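Local coordinates for SAM-dependent methyltransferase (Thiobacillus denitrificans, PDB 5EPE), which binds S-adenosyl-L-homocysteine and probably transfers methyl groups from S-adenosylmethionine to an acceptor substrate, at residues 170-175 with 243-248; 184-188 with 240-244; 72-76 with 89-93; 16-21 with 192-196. One frame throughout, in Å; residues are numbered along the deposited sequence.

Contact 1: residues 170-175 with 243-248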
loop_
_atom_site.group_PDB
_atom_site.type_symbol
_atom_site.label_atom_id
_atom_site.label_comp_id
_atom_site.label_asym_id
_atom_site.label_seq_id
_atom_site.Cartn_x
_atom_site.Cartn_y
_atom_site.Cartn_z
ATOM N N PHE A 170 0.215 -6.317 25.946
ATOM C CA PHE A 170 0.449 -5.818 27.306
ATOM C C PHE A 170 -0.428 -6.561 28.316
ATOM O O PHE A 170 0.053 -7.044 29.346
ATOM C CB PHE A 170 0.234 -4.286 27.401
ATOM C CG PHE A 170 0.772 -3.703 28.697
ATOM C CD1 PHE A 170 2.055 -3.997 29.121
ATOM C CD2 PHE A 170 -0.016 -2.878 29.488
ATOM C CE1 PHE A 170 2.578 -3.495 30.291
ATOM C CE2 PHE A 170 0.515 -2.346 30.649
ATOM C CZ PHE A 170 1.792 -2.674 31.070
ATOM N N LEU A 171 -1.712 -6.684 28.009
ATOM C CA LEU A 171 -2.593 -7.532 28.811
ATOM C C LEU A 171 -2.101 -8.960 28.920
ATOM O O LEU A 171 -2.095 -9.533 30.023
ATOM C CB LEU A 171 -4.024 -7.484 28.287
ATOM C CG LEU A 171 -4.727 -6.134 28.436
ATOM C CD1 LEU A 171 -5.967 -6.129 27.564
ATOM C CD2 LEU A 171 -5.053 -5.924 29.901
ATOM N N ALA A 172 -1.670 -9.530 27.795
ATOM C CA ALA A 172 -1.027 -10.852 27.799
ATOM C C ALA A 172 0.168 -10.910 28.726
ATOM O O ALA A 172 0.395 -11.955 29.351
ATOM C CB ALA A 172 -0.629 -11.288 26.407
ATOM N N SER A 173 0.966 -9.835 28.802
ATOM C CA SER A 173 2.136 -9.881 29.660
ATOM C C SER A 173 1.766 -10.074 31.151
ATOM O O SER A 173 2.483 -10.816 31.873
ATOM C CB SER A 173 3.027 -8.637 29.513
ATOM O OG SER A 173 2.450 -7.448 30.005
ATOM N N PHE A 174 0.675 -9.466 31.630
ATOM C CA PHE A 174 0.196 -9.735 33.004
ATOM C C PHE A 174 -0.243 -11.190 33.196
ATOM O O PHE A 174 0.101 -11.817 34.222
ATOM C CB PHE A 174 -0.954 -8.812 33.365
ATOM C CG PHE A 174 -0.590 -7.354 33.419
ATOM C CD1 PHE A 174 0.325 -6.900 34.336
ATOM C CD2 PHE A 174 -1.198 -6.439 32.578
ATOM C CE1 PHE A 174 0.620 -5.544 34.435
ATOM C CE2 PHE A 174 -0.937 -5.067 32.698
ATOM C CZ PHE A 174 -0.016 -4.631 33.613
ATOM N N ARG A 175 -0.992 -11.713 32.227
ATOM C CA ARG A 175 -1.394 -13.136 32.246
ATOM C C ARG A 175 -0.168 -14.041 32.342
ATOM O O ARG A 175 -0.100 -14.935 33.178
ATOM C CB ARG A 175 -2.248 -13.476 31.041
ATOM C CG ARG A 175 -2.540 -14.982 30.923
ATOM C CD ARG A 175 -3.418 -15.299 29.715
ATOM N NE ARG A 175 -2.902 -14.843 28.400
ATOM C CZ ARG A 175 -1.932 -15.437 27.696
ATOM N NH1 ARG A 175 -1.306 -16.484 28.192
ATOM N NH2 ARG A 175 -1.573 -14.981 26.503
ATOM N N PHE A 243 -4.414 -1.039 35.623
ATOM C CA PHE A 243 -4.759 -2.431 35.501
ATOM C C PHE A 243 -4.830 -3.061 36.888
ATOM O O PHE A 243 -3.900 -2.932 37.695
ATOM C CB PHE A 243 -3.711 -3.112 34.635
ATOM C CG PHE A 243 -3.576 -2.487 33.281
ATOM C CD1 PHE A 243 -2.720 -1.435 33.083
ATOM C CD2 PHE A 243 -4.324 -2.965 32.199
ATOM C CE1 PHE A 243 -2.617 -0.841 31.824
ATOM C CE2 PHE A 243 -4.155 -2.434 30.927
ATOM C CZ PHE A 243 -3.340 -1.339 30.759
ATOM N N ALA A 244 -5.940 -3.740 37.150
ATOM C CA ALA A 244 -6.189 -4.418 38.405
ATOM C C ALA A 244 -5.922 -5.886 38.238
ATOM O O ALA A 244 -6.430 -6.517 37.309
ATOM C CB ALA A 244 -7.657 -4.186 38.851
ATOM N N LEU A 245 -5.105 -6.430 39.132
ATOM C CA LEU A 245 -4.519 -7.781 39.014
ATOM C C LEU A 245 -4.855 -8.614 40.253
ATOM O O LEU A 245 -4.800 -8.109 41.393
ATOM C CB LEU A 245 -3.010 -7.713 38.886
ATOM C CG LEU A 245 -2.472 -6.726 37.834
ATOM C CD1 LEU A 245 -0.963 -6.783 37.855
ATOM C CD2 LEU A 245 -2.964 -7.107 36.447
HETATM N N MSE A 246 -5.168 -9.887 40.029
HETATM C CA MSE A 246 -5.212 -10.873 41.110
HETATM C C MSE A 246 -4.471 -12.122 40.704
HETATM O O MSE A 246 -4.730 -12.694 39.629
HETATM C CB MSE A 246 -6.655 -11.238 41.442
HETATM C CG MSE A 246 -7.471 -10.068 41.916
HETATM SE SE MSE A 246 -9.389 -10.505 42.270
HETATM C CE MSE A 246 -8.986 -11.898 43.581
ATOM N N ALA A 247 -3.567 -12.576 41.566
ATOM C CA ALA A 247 -2.735 -13.753 41.289
ATOM C C ALA A 247 -3.614 -14.964 41.076
ATOM O O ALA A 247 -4.552 -15.142 41.830
ATOM C CB ALA A 247 -1.781 -14.020 42.435
ATOM N N ARG A 248 -3.386 -15.723 40.018
ATOM C CA ARG A 248 -4.073 -17.029 39.879
ATOM C C ARG A 248 -3.488 -18.019 40.894
ATOM O O ARG A 248 -4.152 -19.016 41.202
ATOM C CB ARG A 248 -3.891 -17.638 38.523
ATOM C CG ARG A 248 -4.556 -16.894 37.433
ATOM C CD ARG A 248 -4.595 -17.704 36.144
ATOM N NE ARG A 248 -3.288 -17.921 35.574
ATOM C CZ ARG A 248 -2.569 -17.011 34.902
ATOM N NH1 ARG A 248 -3.026 -15.811 34.663
ATOM N NH2 ARG A 248 -1.383 -17.325 34.464
ATOM O OXT ARG A 248 -2.360 -17.867 41.438
#
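F170, F174 and F243 form an aromatic cluster where helix 167-177 lies against strand 238-247, an antiparallel strand of the seven-stranded Rossmann-like methyltransferase sheet. The short axes approach to 10.5 Å and run close to parallel. The tight part is at the F243 end. F170 turns its edge to the F243 face in a T-shaped pair, ring planes 82° apart, with F170 CE2 3.7 Å from F243 CE1. F170 reaches there because its CG stands opposite the backbone N (chi1 -167°), which drops the ring from the helix onto the strand. F174 meets the same ring at an intermediate tilt, placing its CE2 3.7 Å from F243 CG, while L171 CD2 touches the CE2 side of F243. Two residues along the strand, on the same face, L245 lays CD2 over the F174 face, 4.1 Å from the ring centroid, a CH-pi contact; I123 of helix 119-127 also packs on F174 and L245.

The far end is looser and polar. There the exposed C-terminal R248 reaches back to the helix, while the R175 guanidinium turns to salt bridges with E228 of the second subunit and D163 of the third. R248 grips a backbone carbonyl: its NH2 donates to R175 O at 3.0 Å, N-H...O angle 164°, with the oxygen lying in the guanidinium plane, and NH1 adds a weak second bond.

Contact 2: residues 184-188 with 240-244; sequences MVLAD and WGVFA. With NA (sodium ion), chain C; NA (sodium ion), chain B.
Strand 179-186, an outermost strand of the chain's mixed sheet, pairs antiparallel with strand 238-247. V185 and V242 form the hydrogen-bonded pair: V185 N donates to V242 O at 3.0 Å, and V242 N returns a bond to V185 O at 2.9 Å. M184-F243 and L186-G241 are the flanking non-hydrogen-bonded pairs. The pairing runs on past the strand end through A187 N to W240 O, 2.8 Å, and water 1 donates to A187 O and accepts from W240 N.

On the face carrying F243, the selenomethionine M184 sets its CB 3.9 Å from F243 CD2. Its chi1 of 64° wedges CG between the backbone N and the carbonyl carbon, and the extended chain beyond takes SE past the ring obliquely, 5.2 Å from the centroid, in a Met-aromatic contact. L186 CD2 reaches F243 CZ at 3.8 Å and also rests on G241 CA, where the glycine has no side chain. V185 and V242 point to the other face, where F20 and L28 receive them.

Beyond the pairing, D188 divides its carboxylate. OD1 caps the following helix by accepting from S191 N, whereas OD2 bridges two sodium ions, 2.6 Å from the chain C ion and 2.7 Å from the chain B ion. D190 and the D188 carboxylates of the second and fourth subunits also bind sodium here. The cations probably offset the repulsion among these gathered carboxylates and tie the end of this strand to the neighbouring subunits.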
loop_
_atom_site.group_PDB
_atom_site.type_symbol
_atom_site.label_atom_id
_atom_site.label_comp_id
_atom_site.label_asym_id
_atom_site.label_seq_id
_atom_site.Cartn_x
_atom_site.Cartn_y
_atom_site.Cartn_z
HETATM N N MSE A 184 -9.864 -2.718 34.458
HETATM C CA MSE A 184 -8.962 -1.705 33.909
HETATM C C MSE A 184 -9.698 -0.456 33.564
HETATM O O MSE A 184 -10.870 -0.507 33.120
HETATM C CB MSE A 184 -8.102 -2.153 32.695
HETATM C CG MSE A 184 -8.985 -2.470 31.547
HETATM SE SE MSE A 184 -8.001 -3.170 29.942
HETATM C CE MSE A 184 -9.417 -2.882 28.637
ATOM N N VAL A 185 -8.989 0.666 33.747
ATOM C CA VAL A 185 -9.500 1.989 33.362
ATOM C C VAL A 185 -8.347 2.651 32.606
ATOM O O VAL A 185 -7.264 2.836 33.138
ATOM C CB VAL A 185 -9.938 2.850 34.585
ATOM C CG1 VAL A 185 -10.431 4.250 34.178
ATOM C CG2 VAL A 185 -11.071 2.148 35.345
ATOM N N LEU A 186 -8.597 2.992 31.350
ATOM C CA LEU A 186 -7.568 3.507 30.492
ATOM C C LEU A 186 -7.688 5.002 30.277
ATOM O O LEU A 186 -8.792 5.527 30.259
ATOM C CB LEU A 186 -7.620 2.744 29.138
ATOM C CG LEU A 186 -7.516 1.204 29.219
ATOM C CD1 LEU A 186 -7.303 0.616 27.815
ATOM C CD2 LEU A 186 -6.498 0.685 30.135
ATOM N N ALA A 187 -6.546 5.680 30.100
ATOM C CA ALA A 187 -6.568 7.043 29.596
ATOM C C ALA A 187 -7.188 7.083 28.218
ATOM O O ALA A 187 -7.170 6.114 27.481
ATOM C CB ALA A 187 -5.157 7.618 29.531
ATOM N N ASP A 188 -7.758 8.226 27.883
ATOM C CA ASP A 188 -8.092 8.564 26.514
ATOM C C ASP A 188 -7.305 9.817 26.161
ATOM O O ASP A 188 -6.556 10.331 27.008
ATOM C CB ASP A 188 -9.561 8.741 26.337
ATOM C CG ASP A 188 -10.150 9.919 27.130
ATOM O OD1 ASP A 188 -9.520 10.663 27.908
ATOM O OD2 ASP A 188 -11.396 10.019 27.050
ATOM N N TRP A 240 -2.061 4.690 28.112
ATOM C CA TRP A 240 -1.803 4.590 29.553
ATOM C C TRP A 240 -3.066 4.055 30.228
ATOM O O TRP A 240 -4.218 4.255 29.758
ATOM C CB TRP A 240 -1.353 5.938 30.138
ATOM C CG TRP A 240 -0.735 5.849 31.479
ATOM C CD1 TRP A 240 0.604 5.717 31.777
ATOM C CD2 TRP A 240 -1.415 5.947 32.734
ATOM N NE1 TRP A 240 0.769 5.625 33.127
ATOM C CE2 TRP A 240 -0.445 5.825 33.741
ATOM C CE3 TRP A 240 -2.766 6.138 33.097
ATOM C CZ2 TRP A 240 -0.776 5.889 35.115
ATOM C CZ3 TRP A 240 -3.120 6.172 34.432
ATOM C CH2 TRP A 240 -2.131 6.053 35.434
ATOM N N GLY A 241 -2.856 3.289 31.290
ATOM C CA GLY A 241 -3.986 2.879 32.116
ATOM C C GLY A 241 -3.623 2.289 33.410
ATOM O O GLY A 241 -2.442 2.055 33.706
ATOM N N VAL A 242 -4.668 2.099 34.220
ATOM C CA VAL A 242 -4.546 1.349 35.473
ATOM C C VAL A 242 -5.211 -0.020 35.332
ATOM O O VAL A 242 -6.374 -0.128 34.968
ATOM C CB VAL A 242 -5.085 2.111 36.682
ATOM C CG1 VAL A 242 -4.823 1.337 37.942
ATOM C CG2 VAL A 242 -4.464 3.479 36.783
ATOM N N PHE A 243 -4.414 -1.039 35.623
ATOM C CA PHE A 243 -4.759 -2.431 35.501
ATOM C C PHE A 243 -4.830 -3.061 36.888
ATOM O O PHE A 243 -3.900 -2.932 37.695
ATOM C CB PHE A 243 -3.711 -3.112 34.635
ATOM C CG PHE A 243 -3.576 -2.487 33.281
ATOM C CD1 PHE A 243 -2.720 -1.435 33.083
ATOM C CD2 PHE A 243 -4.324 -2.965 32.199
ATOM C CE1 PHE A 243 -2.617 -0.841 31.824
ATOM C CE2 PHE A 243 -4.155 -2.434 30.927
ATOM C CZ PHE A 243 -3.340 -1.339 30.759
ATOM N N ALA A 244 -5.940 -3.740 37.150
ATOM C CA ALA A 244 -6.189 -4.418 38.405
ATOM C C ALA A 244 -5.922 -5.886 38.238
ATOM O O ALA A 244 -6.430 -6.517 37.309
ATOM C CB ALA A 244 -7.657 -4.186 38.851
HETATM NA NA NA C . -13.358 8.465 26.217
HETATM NA NA NA B . -12.749 11.551 25.326
HETATM O O HOH W 1 -4.818 5.091 26.425
HETATM O O HOH W 2 -12.789 6.601 24.999
HETATM O O HOH W 3 -13.207 9.553 24.090
HETATM O O HOH W 4 -14.538 8.561 28.511
HETATM O O HOH W 5 -14.523 10.505 26.493
HETATM O O HOH W 6 -13.256 12.774 27.543
#

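Contact 3: residues 72-76 with 89-93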
loop_
_atom_site.group_PDB
_atom_site.type_symbol
_atom_site.label_atom_id
_atom_site.label_comp_id
_atom_site.label_asym_id
_atom_site.label_seq_id
_atom_site.Cartn_x
_atom_site.Cartn_y
_atom_site.Cartn_z
ATOM N N THR A 72 4.113 15.362 48.899
ATOM C CA THR A 72 3.702 14.907 50.230
ATOM C C THR A 72 2.944 16.009 51.016
ATOM O O THR A 72 1.879 15.746 51.598
ATOM C CB THR A 72 4.883 14.346 51.057
ATOM O OG1 THR A 72 5.408 13.165 50.425
ATOM C CG2 THR A 72 4.408 13.966 52.456
ATOM N N GLU A 73 3.481 17.210 51.005
ATOM C CA GLU A 73 2.823 18.341 51.681
ATOM C C GLU A 73 1.456 18.635 51.078
ATOM O O GLU A 73 0.489 18.882 51.817
ATOM C CB GLU A 73 3.698 19.578 51.624
ATOM C CG GLU A 73 4.953 19.442 52.473
ATOM C CD GLU A 73 5.989 20.545 52.200
ATOM O OE1 GLU A 73 5.837 21.334 51.220
ATOM O OE2 GLU A 73 6.977 20.618 52.975
ATOM N N GLN A 74 1.348 18.510 49.744
ATOM C CA GLN A 74 0.077 18.726 49.064
ATOM C C GLN A 74 -0.911 17.660 49.443
ATOM O O GLN A 74 -2.087 17.950 49.674
ATOM C CB GLN A 74 0.272 18.756 47.528
ATOM C CG GLN A 74 1.118 19.976 47.077
ATOM C CD GLN A 74 1.390 20.025 45.595
ATOM O OE1 GLN A 74 1.194 19.025 44.856
ATOM N NE2 GLN A 74 1.811 21.209 45.120
ATOM N N ALA A 75 -0.432 16.424 49.536
ATOM C CA ALA A 75 -1.311 15.300 49.895
ATOM C C ALA A 75 -1.922 15.513 51.285
ATOM O O ALA A 75 -3.121 15.332 51.485
ATOM C CB ALA A 75 -0.528 13.996 49.870
ATOM N N LYS A 76 -1.087 15.920 52.203
ATOM C CA LYS A 76 -1.557 16.229 53.581
ATOM C C LYS A 76 -2.561 17.403 53.614
ATOM O O LYS A 76 -3.595 17.323 54.283
ATOM C CB LYS A 76 -0.357 16.529 54.445
ATOM C CG LYS A 76 0.496 15.309 54.753
ATOM C CD LYS A 76 1.756 15.791 55.471
ATOM C CE LYS A 76 2.679 14.682 55.940
ATOM N NZ LYS A 76 1.964 13.679 56.802
ATOM N N LYS A 89 -2.906 8.393 55.466
ATOM C CA LYS A 89 -1.629 8.865 56.018
ATOM C C LYS A 89 -0.649 8.964 54.870
ATOM O O LYS A 89 -0.556 8.043 54.056
ATOM C CB LYS A 89 -1.062 7.839 57.015
ATOM C CG LYS A 89 0.292 8.203 57.640
ATOM N N PHE A 90 0.094 10.067 54.820
ATOM C CA PHE A 90 1.117 10.288 53.786
ATOM C C PHE A 90 2.492 10.378 54.379
ATOM O O PHE A 90 2.704 11.124 55.379
ATOM C CB PHE A 90 0.783 11.525 52.988
ATOM C CG PHE A 90 -0.501 11.375 52.283
ATOM C CD1 PHE A 90 -0.571 10.606 51.119
ATOM C CD2 PHE A 90 -1.671 11.889 52.825
ATOM C CE1 PHE A 90 -1.771 10.405 50.480
ATOM C CE2 PHE A 90 -2.875 11.690 52.177
ATOM C CZ PHE A 90 -2.938 10.943 51.011
ATOM N N ILE A 91 3.420 9.627 53.791
ATOM C CA ILE A 91 4.758 9.551 54.315
ATOM C C ILE A 91 5.699 10.029 53.250
ATOM O O ILE A 91 5.637 9.552 52.110
ATOM C CB ILE A 91 5.134 8.125 54.719
ATOM C CG1 ILE A 91 4.242 7.673 55.895
ATOM C CG2 ILE A 91 6.602 8.054 55.108
ATOM C CD1 ILE A 91 4.413 6.214 56.302
ATOM N N HIS A 92 6.594 10.953 53.640
ATOM C CA HIS A 92 7.648 11.383 52.731
ATOM C C HIS A 92 8.814 10.410 52.822
ATOM O O HIS A 92 9.417 10.244 53.878
ATOM C CB HIS A 92 8.121 12.807 52.984
ATOM C CG HIS A 92 9.260 13.215 52.109
ATOM N ND1 HIS A 92 10.333 13.927 52.578
ATOM C CD2 HIS A 92 9.505 12.985 50.800
ATOM C CE1 HIS A 92 11.189 14.142 51.590
ATOM N NE2 HIS A 92 10.707 13.579 50.495
ATOM N N GLY A 93 9.139 9.763 51.703
ATOM C CA GLY A 93 10.262 8.819 51.669
ATOM C C GLY A 93 10.346 7.938 50.438
ATOM O O GLY A 93 9.527 8.025 49.542
HETATM O O HOH W 7 3.539 11.163 50.665
HETATM O O HOH W 8 -0.659 12.225 56.812
#
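T72, the first residue of 72-76 to meet the strand, packs across the CB of H92 near the start of helix 69-82, within the beta-alpha-beta unit made by strand 61-66, this helix and strand 88-92. Helix and strand run nearly antiparallel, 166° between their short axes, as the return strand of such a crossover must. T72 OG1 sits 3.7 Å from H92 CB, and CG2 packs beside the same carbon at 3.9 Å. The hydroxyl is bonded to S68 O one turn back, and water 7 donates both to T72 OG1 and to I91 O, linking helix to strand. H92 sends its NE2 to L67 O, so both side chains are tied to the turn that follows strand 61-66.

One turn on, A75 supplies the apolar centre. Its CB stands almost directly above the middle of the F90 ring, 3.6 Å from the centroid and 12° off the normal, a CH-pi contact over the face. L51 and C52 of helix 49-58 also touch F90, so the ring meets both helix 69-82 and helix 49-58.

K76 closes the outer side. Its chain runs extended past F90 and bends only at the last torsion (chi4 -54°), which brings NZ onto F90 O at 3.0 Å. NZ also donates to water 8, which in turn accepts from F90 N at 3.0 Å. The lysine and its water thereby occupy both polar backbone atoms of F90 on this outermost strand. The contact thus grades from an apolar alanine-phenylalanine core to solvent-bridged polar flanks, the charged ammonium probably being stabilised by the strand carbonyl and water.

Contact 4: residues 16-21 with 192-196. With SAH (S-adenosyl-L-homocysteine), chain D.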
loop_
_atom_site.group_PDB
_atom_site.type_symbol
_atom_site.label_atom_id
_atom_site.label_comp_id
_atom_site.label_asym_id
_atom_site.label_seq_id
_atom_site.Cartn_x
_atom_site.Cartn_y
_atom_site.Cartn_z
ATOM N N ILE A 16 -3.313 15.185 39.948
ATOM C CA ILE A 16 -3.059 13.854 39.418
ATOM C C ILE A 16 -1.836 13.934 38.492
ATOM O O ILE A 16 -1.853 14.668 37.529
ATOM C CB ILE A 16 -4.292 13.322 38.648
ATOM C CG1 ILE A 16 -5.536 13.331 39.558
ATOM C CG2 ILE A 16 -3.995 11.942 38.063
ATOM C CD1 ILE A 16 -6.880 13.171 38.863
ATOM N N HIS A 17 -0.764 13.227 38.839
ATOM C CA HIS A 17 0.466 13.245 38.138
ATOM C C HIS A 17 0.538 12.111 37.102
ATOM O O HIS A 17 1.535 11.392 37.021
ATOM C CB HIS A 17 1.635 13.140 39.143
ATOM C CG HIS A 17 1.654 14.238 40.160
ATOM N ND1 HIS A 17 2.225 15.458 39.907
ATOM C CD2 HIS A 17 1.110 14.326 41.397
ATOM C CE1 HIS A 17 2.056 16.251 40.968
ATOM N NE2 HIS A 17 1.379 15.586 41.886
ATOM N N ASN A 18 -0.497 12.004 36.284
ATOM C CA ASN A 18 -0.602 10.964 35.320
ATOM C C ASN A 18 -1.733 11.369 34.388
ATOM O O ASN A 18 -2.538 12.221 34.727
ATOM C CB ASN A 18 -0.958 9.621 36.001
ATOM C CG ASN A 18 0.273 8.797 36.334
ATOM O OD1 ASN A 18 1.138 8.573 35.480
ATOM N ND2 ASN A 18 0.334 8.303 37.543
ATOM N N PRO A 19 -1.835 10.710 33.236
ATOM C CA PRO A 19 -2.925 11.051 32.260
ATOM C C PRO A 19 -4.309 10.480 32.619
ATOM O O PRO A 19 -4.906 9.691 31.893
ATOM C CB PRO A 19 -2.375 10.500 30.949
ATOM C CG PRO A 19 -1.473 9.350 31.357
ATOM C CD PRO A 19 -0.860 9.757 32.660
ATOM N N PHE A 20 -4.826 10.885 33.766
ATOM C CA PHE A 20 -6.106 10.488 34.252
ATOM C C PHE A 20 -6.815 11.767 34.701
ATOM O O PHE A 20 -6.210 12.648 35.236
ATOM C CB PHE A 20 -5.983 9.608 35.493
ATOM C CG PHE A 20 -6.429 8.178 35.313
ATOM C CD1 PHE A 20 -6.355 7.533 34.084
ATOM C CD2 PHE A 20 -6.863 7.477 36.409
ATOM C CE1 PHE A 20 -6.747 6.235 33.953
ATOM C CE2 PHE A 20 -7.298 6.175 36.273
ATOM C CZ PHE A 20 -7.226 5.569 35.032
ATOM N N THR A 21 -8.077 11.886 34.373
ATOM C CA THR A 21 -8.903 12.944 34.902
ATOM C C THR A 21 -9.448 12.597 36.281
ATOM O O THR A 21 -9.389 11.447 36.695
ATOM C CB THR A 21 -10.098 13.163 33.984
ATOM O OG1 THR A 21 -10.844 11.942 33.805
ATOM C CG2 THR A 21 -9.651 13.709 32.650
ATOM N N TRP A 192 -4.960 12.493 28.613
ATOM C CA TRP A 192 -3.601 12.857 28.304
ATOM C C TRP A 192 -3.453 14.383 28.175
ATOM O O TRP A 192 -2.473 14.943 28.654
ATOM C CB TRP A 192 -3.122 12.199 27.003
ATOM C CG TRP A 192 -2.424 10.867 27.162
ATOM C CD1 TRP A 192 -2.900 9.649 26.836
ATOM C CD2 TRP A 192 -1.117 10.662 27.677
ATOM N NE1 TRP A 192 -1.988 8.670 27.139
ATOM C CE2 TRP A 192 -0.871 9.276 27.652
ATOM C CE3 TRP A 192 -0.131 11.519 28.170
ATOM C CZ2 TRP A 192 0.330 8.742 28.061
ATOM C CZ3 TRP A 192 1.050 10.981 28.587
ATOM C CH2 TRP A 192 1.258 9.602 28.570
ATOM N N ASP A 193 -4.412 15.021 27.525
ATOM C CA ASP A 193 -4.387 16.496 27.377
ATOM C C ASP A 193 -4.345 17.168 28.722
ATOM O O ASP A 193 -3.584 18.130 28.909
ATOM C CB ASP A 193 -5.610 17.026 26.618
ATOM C CG ASP A 193 -5.606 16.709 25.151
ATOM O OD1 ASP A 193 -4.601 16.218 24.575
ATOM O OD2 ASP A 193 -6.693 16.812 24.508
ATOM N N ARG A 194 -5.170 16.668 29.673
ATOM C CA ARG A 194 -5.183 17.224 31.043
ATOM C C ARG A 194 -3.849 17.162 31.739
ATOM O O ARG A 194 -3.427 18.167 32.354
ATOM C CB ARG A 194 -6.228 16.591 31.992
ATOM C CG ARG A 194 -7.692 16.751 31.599
ATOM C CD ARG A 194 -8.216 18.167 31.754
ATOM N NE ARG A 194 -7.787 18.916 30.566
ATOM C CZ ARG A 194 -6.995 19.996 30.547
ATOM N NH1 ARG A 194 -6.642 20.498 29.354
ATOM N NH2 ARG A 194 -6.498 20.542 31.670
ATOM N N TYR A 195 -3.195 16.013 31.662
ATOM C CA TYR A 195 -1.894 15.832 32.238
ATOM C C TYR A 195 -0.791 16.730 31.579
ATOM O O TYR A 195 -0.030 17.410 32.296
ATOM C CB TYR A 195 -1.500 14.347 32.192
ATOM C CG TYR A 195 -0.108 14.091 32.626
ATOM C CD1 TYR A 195 0.289 14.425 33.921
ATOM C CD2 TYR A 195 0.825 13.588 31.744
ATOM C CE1 TYR A 195 1.558 14.232 34.337
ATOM C CE2 TYR A 195 2.110 13.405 32.134
ATOM C CZ TYR A 195 2.460 13.738 33.433
ATOM O OH TYR A 195 3.739 13.594 33.829
ATOM N N GLU A 196 -0.716 16.742 30.245
ATOM C CA GLU A 196 0.329 17.436 29.532
ATOM C C GLU A 196 0.087 18.925 29.433
ATOM O O GLU A 196 0.979 19.724 29.749
ATOM C CB GLU A 196 0.552 16.827 28.143
ATOM C CG GLU A 196 1.097 15.398 28.230
ATOM C CD GLU A 196 2.534 15.274 28.760
ATOM O OE1 GLU A 196 3.213 16.291 29.073
ATOM O OE2 GLU A 196 2.983 14.105 28.860
HETATM N N SAH D . 0.565 7.919 41.671
HETATM C CA SAH D . 0.663 9.427 41.631
HETATM C CB SAH D . 2.057 9.857 41.217
HETATM C CG SAH D . 2.577 9.384 39.847
HETATM S SD SAH D . 4.025 10.255 39.307
HETATM C C SAH D . -0.370 10.059 40.725
HETATM O O SAH D . -0.900 9.375 39.828
HETATM O OXT SAH D . -0.701 11.257 40.849
HETATM C "C5'" SAH D . 5.440 9.329 39.969
HETATM C "C4'" SAH D . 5.606 9.597 41.467
HETATM O "O4'" SAH D . 6.617 8.733 42.007
HETATM C "C3'" SAH D . 6.020 11.038 41.814
HETATM O "O3'" SAH D . 5.051 11.568 42.738
HETATM C "C2'" SAH D . 7.399 10.919 42.469
HETATM O "O2'" SAH D . 7.574 11.813 43.558
HETATM C "C1'" SAH D . 7.342 9.509 42.989
HETATM N N9 SAH D . 8.591 8.769 43.232
HETATM C C8 SAH D . 9.672 8.678 42.399
HETATM N N7 SAH D . 10.581 7.868 42.897
HETATM C C5 SAH D . 10.044 7.419 44.108
HETATM C C6 SAH D . 10.531 6.550 45.121
HETATM N N6 SAH D . 11.740 5.955 45.003
HETATM N N1 SAH D . 9.758 6.290 46.205
HETATM C C2 SAH D . 8.552 6.901 46.299
HETATM N N3 SAH D . 8.011 7.757 45.408
HETATM C C4 SAH D . 8.813 7.971 44.314
#
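The backbone of 16-21 folds through an inverse gamma turn centred on P19, closed by F20 N bonding to N18 O at 2.8 Å, and this turn brings P19 CA within 4.4 Å of W192 CA on helix 189-209. P19 lies flat on the indole: its CG stands 3.7 Å from the centroid of the W192 six-membered ring, 8° off the normal, while CB rests on CD2 at 3.5 Å. Y195 takes the preceding residues. With CG opposite the backbone N (chi1 173°), its ring slides under the loop so that N18 CA sits over one face, offset toward the rim, and CE1 comes to 3.6 Å from H17 C. Farther along, T21 CG2 touches R194 CG, although the R194 guanidinium pairs with E183 of the fourth subunit.

The loop also meets S-adenosyl-L-homocysteine. H17 N donates to the ligand OXT at 2.8 Å, nearly straight at 164°, and N18 ND2 donates to the ligand O at 2.8 Å. Neutral N-H groups thus bind both carboxylate oxygens, while the loop presenting them is backed by apolar and CH-pi packing, supplemented by S191 OG on P19 O and by E11, which joins Y195 OH to H17 ND1.

Contacts 1 and 2 share F243 and A244 on strand 238-247 and touch directly through L171 and M184. Contact 2 is buried and rests on strand pairing; contacts 1, 3 and 4 are partly buried, contact 4 lying nearest the chain's centre, about 9 Å from it. Contact 1 is helix-on-sheet aromatic packing that opens toward the C-terminus and neighbouring subunits. Contact 3, also helix against sheet, uses outermost strand 88-92, at the other edge from strand 179-186 of contact 2; its outer side is polar, with a lysine and waters, and no other subunit touches it. Contact 4 joins a loop to a helix and touches contact 2 where N18 and F20 meet W240. Contacts 3 and 4 both supply ligand-pocket residues.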